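Local coordinates for protein glutathione transferase (Lolium rigidum, PDB 6ZB6) that probably conjugates glutathione to herbicides and other xenobiotics as a phi class glutathione transferase, here holding S-(p-nitrobenzyl)glutathione, at residues W101-V104 with D105-Y109; E151-L154 with S155-Y159. One frame throughout, in Å; residues are numbered along the deposited sequence.

Contact 1: W101-V104 with D105-Y109; sequences WTEV and DAHTY. With NA (sodium ion), chain J.
The carbonyl oxygen of V104 is gripped by two amides: T108 N at 2.7 Å and Y109 N at 2.8 Å. They arrive from opposite faces of the carbonyl plane, and the bond from Y109 is the straighter (166° at the hydrogen). This i to i+5 bond marks a wider pi-type turn within helix 92-127, the long helix of the all-helical C-terminal domain of the glutathione transferase fold. Before it the helix is regular, as in the bond from A106 N to T102 O.

On the exposed flank, E103 and H107 lie side by side one turn apart. With CG of E103 anti to the carbonyl carbon (chi1 -65°) and a bend at chi2, OE1 comes to the edge of the imidazole, in its plane, 3.4 Å from H107 CD2. A water bridges E103 OE1 and H107 NE2; both residues are exposed, where a carboxylate and an imidazole can keep such a solvent partner. V104 presents CG1 to T108 CB at 4.0 Å, a small aliphatic contact, while T108 OG1 binds a sodium ion at 2.8 Å. Inward, D105 OD2 takes a water shared with T102 O and also forms a salt bridge with R69, giving a buried carboxylate its polar partners.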
# COMPACT_ATOMS: atom_id res chain seq x y z
N TRP A 101 8.98 -10.64 3.63
CA TRP A 101 8.24 -9.61 4.35
C TRP A 101 7.21 -8.92 3.46
O TRP A 101 6.27 -8.31 3.97
CB TRP A 101 9.23 -8.63 5.00
CG TRP A 101 9.91 -9.32 6.14
CD1 TRP A 101 11.10 -10.00 6.10
CD2 TRP A 101 9.40 -9.48 7.48
NE1 TRP A 101 11.37 -10.53 7.35
CE2 TRP A 101 10.35 -10.24 8.20
CE3 TRP A 101 8.24 -9.03 8.13
CZ2 TRP A 101 10.18 -10.56 9.55
CZ3 TRP A 101 8.07 -9.36 9.48
CH2 TRP A 101 9.03 -10.12 10.17
N THR A 102 7.33 -9.05 2.14
CA THR A 102 6.23 -8.68 1.26
C THR A 102 5.04 -9.61 1.45
O THR A 102 3.89 -9.17 1.49
CB THR A 102 6.72 -8.70 -0.19
OG1 THR A 102 7.79 -7.75 -0.34
CG2 THR A 102 5.58 -8.41 -1.16
N GLU A 103 5.31 -10.92 1.54
CA GLU A 103 4.26 -11.89 1.83
C GLU A 103 3.66 -11.67 3.22
O GLU A 103 2.45 -11.83 3.40
CB GLU A 103 4.80 -13.32 1.73
CG GLU A 103 5.26 -13.74 0.32
CD GLU A 103 4.14 -13.67 -0.70
OE1 GLU A 103 3.04 -14.21 -0.42
OE2 GLU A 103 4.36 -13.08 -1.78
N VAL A 104 4.49 -11.32 4.21
CA VAL A 104 3.95 -11.04 5.53
C VAL A 104 2.91 -9.93 5.46
O VAL A 104 1.83 -10.02 6.06
CB VAL A 104 5.06 -10.69 6.53
CG1 VAL A 104 4.43 -10.22 7.84
CG2 VAL A 104 5.97 -11.88 6.78
N ASP A 105 3.22 -8.86 4.72
CA ASP A 105 2.22 -7.81 4.56
C ASP A 105 0.95 -8.36 3.95
O ASP A 105 -0.14 -8.12 4.47
CB ASP A 105 2.74 -6.65 3.70
CG ASP A 105 1.62 -5.68 3.30
OD1 ASP A 105 1.06 -5.02 4.20
OD2 ASP A 105 1.28 -5.58 2.10
N ALA A 106 1.08 -9.11 2.85
CA ALA A 106 -0.10 -9.57 2.13
C ALA A 106 -0.95 -10.51 2.99
O ALA A 106 -2.19 -10.45 2.94
CB ALA A 106 0.34 -10.26 0.82
N HIS A 107 -0.33 -11.38 3.79
CA HIS A 107 -1.08 -12.45 4.42
C HIS A 107 -1.11 -12.45 5.93
O HIS A 107 -1.84 -13.27 6.51
CB HIS A 107 -0.55 -13.81 3.94
CG HIS A 107 -0.66 -13.98 2.47
ND1 HIS A 107 -1.87 -14.08 1.83
CD2 HIS A 107 0.29 -13.97 1.49
CE1 HIS A 107 -1.67 -14.18 0.52
NE2 HIS A 107 -0.37 -14.11 0.30
N THR A 108 -0.36 -11.57 6.59
CA THR A 108 -0.39 -11.56 8.05
C THR A 108 -0.69 -10.15 8.56
O THR A 108 -1.65 -9.97 9.32
CB THR A 108 0.94 -12.07 8.60
OG1 THR A 108 1.05 -13.47 8.34
CG2 THR A 108 1.02 -11.84 10.10
N TYR A 109 0.08 -9.16 8.13
CA TYR A 109 -0.09 -7.80 8.64
C TYR A 109 -1.33 -7.15 8.05
O TYR A 109 -2.18 -6.64 8.79
CB TYR A 109 1.17 -6.97 8.34
CG TYR A 109 1.12 -5.48 8.66
CD1 TYR A 109 0.54 -4.58 7.78
CD2 TYR A 109 1.69 -4.99 9.83
CE1 TYR A 109 0.52 -3.20 8.06
CE2 TYR A 109 1.67 -3.62 10.11
CZ TYR A 109 1.09 -2.74 9.23
OH TYR A 109 1.08 -1.40 9.51
NA NA J . -0.49 -14.93 10.23
O HOH W 1 2.79 -6.79 0.29
O HOH W 2 0.91 -13.42 -2.05
O HOH W 3 -2.95 -15.17 9.13

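Contact 2: E151-L154 with S155-Y159; sequences EARL and SQHEY
Helix 133-156 ends here: the carbonyl oxygen of R153 accepts both Q156 N at 3.1 Å and H157 N at 3.2 Å, the former from above the carbonyl plane and the latter within it. S155 N likewise reaches A152 O, i to i+3, in a bond bent to 140° at the hydrogen.

S155 suits this place because its short hydroxyl can fold back on the helix. With OG beside its own backbone N (chi1 -67°), it donates to E151 O at 2.7 Å, a side-chain bond that serves the carbonyl one turn earlier. The Q156 chain bends back over the same turn, leaving NE2 2.9 Å from A152 O.

Such a C-terminal helix end, followed by an extended H157, leads the chain of the C-terminal domain out into the loop beyond. There R153 and H157 cross. The guanidinium offers one face to the imidazole: H157 ND1 stands 3.8 Å from R153 CZ, over the centre of the group, with the two planes 48° apart. H157 ND1 is buried without a polar partner. R153 is well suited to span this bend, for its NE donates to L160 O and a long aliphatic stem carries it there.

On the inner side L154, a buried leucine, lays CD2 3.7 Å from E158 O and also meets the backbone of Y159. The same side chain packs on H193 and W197 of helix 192-202, while E151 bonds with H193 and V194 at the start of that helix.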
# COMPACT_ATOMS: atom_id res chain seq x y z
N GLU A 151 7.99 -5.24 16.10
CA GLU A 151 8.83 -4.49 17.03
C GLU A 151 10.15 -5.20 17.28
O GLU A 151 11.21 -4.57 17.29
CB GLU A 151 8.07 -4.29 18.34
CG GLU A 151 8.85 -3.56 19.41
CD GLU A 151 9.06 -2.09 19.09
OE1 GLU A 151 8.44 -1.56 18.14
OE2 GLU A 151 9.86 -1.46 19.79
N ALA A 152 10.10 -6.53 17.47
CA ALA A 152 11.32 -7.30 17.64
C ALA A 152 12.17 -7.27 16.37
O ALA A 152 13.39 -7.08 16.44
CB ALA A 152 10.99 -8.74 18.04
N ARG A 153 11.53 -7.43 15.20
CA ARG A 153 12.27 -7.44 13.94
C ARG A 153 12.94 -6.09 13.69
O ARG A 153 14.12 -6.03 13.29
CB ARG A 153 11.32 -7.79 12.80
CG ARG A 153 11.94 -7.76 11.41
CD ARG A 153 12.79 -8.98 11.16
NE ARG A 153 13.39 -8.95 9.83
CZ ARG A 153 14.47 -9.65 9.50
NH1 ARG A 153 15.03 -10.44 10.39
NH2 ARG A 153 14.97 -9.56 8.27
N LEU A 154 12.21 -5.00 13.90
CA LEU A 154 12.74 -3.66 13.65
C LEU A 154 13.64 -3.17 14.77
O LEU A 154 14.15 -2.05 14.69
CB LEU A 154 11.60 -2.67 13.40
CG LEU A 154 10.84 -2.97 12.10
CD1 LEU A 154 9.49 -2.25 12.06
CD2 LEU A 154 11.68 -2.64 10.85
N SER A 155 13.83 -3.97 15.82
CA SER A 155 14.88 -3.70 16.79
C SER A 155 16.24 -4.17 16.30
O SER A 155 17.26 -3.68 16.78
CB SER A 155 14.56 -4.38 18.12
OG SER A 155 13.42 -3.79 18.72
N GLN A 156 16.26 -5.12 15.37
CA GLN A 156 17.52 -5.61 14.82
C GLN A 156 17.90 -4.97 13.49
O GLN A 156 19.10 -4.87 13.19
CB GLN A 156 17.47 -7.13 14.64
CG GLN A 156 16.78 -7.84 15.78
CD GLN A 156 16.02 -9.06 15.30
OE1 GLN A 156 16.31 -9.61 14.23
NE2 GLN A 156 15.04 -9.49 16.09
N HIS A 157 16.93 -4.53 12.70
CA HIS A 157 17.22 -3.86 11.44
C HIS A 157 16.36 -2.62 11.30
O HIS A 157 15.26 -2.55 11.86
CB HIS A 157 16.98 -4.78 10.23
CG HIS A 157 17.69 -6.09 10.31
ND1 HIS A 157 17.11 -7.21 10.86
CD2 HIS A 157 18.94 -6.45 9.92
CE1 HIS A 157 17.97 -8.22 10.80
NE2 HIS A 157 19.08 -7.78 10.23
N GLU A 158 16.86 -1.65 10.53
CA GLU A 158 16.08 -0.44 10.32
C GLU A 158 14.86 -0.69 9.44
O GLU A 158 13.87 0.04 9.53
CB GLU A 158 16.96 0.66 9.70
CG GLU A 158 17.60 1.57 10.75
CD GLU A 158 17.87 2.97 10.24
OE1 GLU A 158 18.02 3.15 9.01
OE2 GLU A 158 17.94 3.90 11.07
N TYR A 159 14.92 -1.71 8.58
CA TYR A 159 13.81 -2.06 7.70
C TYR A 159 13.55 -3.56 7.77
O TYR A 159 14.31 -4.31 8.39
CB TYR A 159 14.10 -1.63 6.25
CG TYR A 159 14.24 -0.13 6.09
CD1 TYR A 159 13.12 0.68 5.99
CD2 TYR A 159 15.49 0.47 6.06
CE1 TYR A 159 13.24 2.06 5.86
CE2 TYR A 159 15.63 1.84 5.93
CZ TYR A 159 14.50 2.62 5.83
OH TYR A 159 14.62 3.99 5.69

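Overall arrangement
Both contacts are local, each within one run of chain, and they come in series: contact 1 lies in the first half of helix 92-127, and contact 2 at the C-terminal end of helix 133-156, the next helix in the chain. Their centres are about 16 Å apart, yet they touch, W101 CZ2 packing on R153 CD at 3.4 Å. Y150 and V146, earlier on helix 133-156, also meet V104, T108 and Y109, so the two helices pack together over about two turns of each. Contact 1 is the nearer to the bound glutathione conjugate, with the A106 side chain about 9 Å from it, whereas contact 2 sits at the surface, where the end of helix 133-156 packs against helix 192-202.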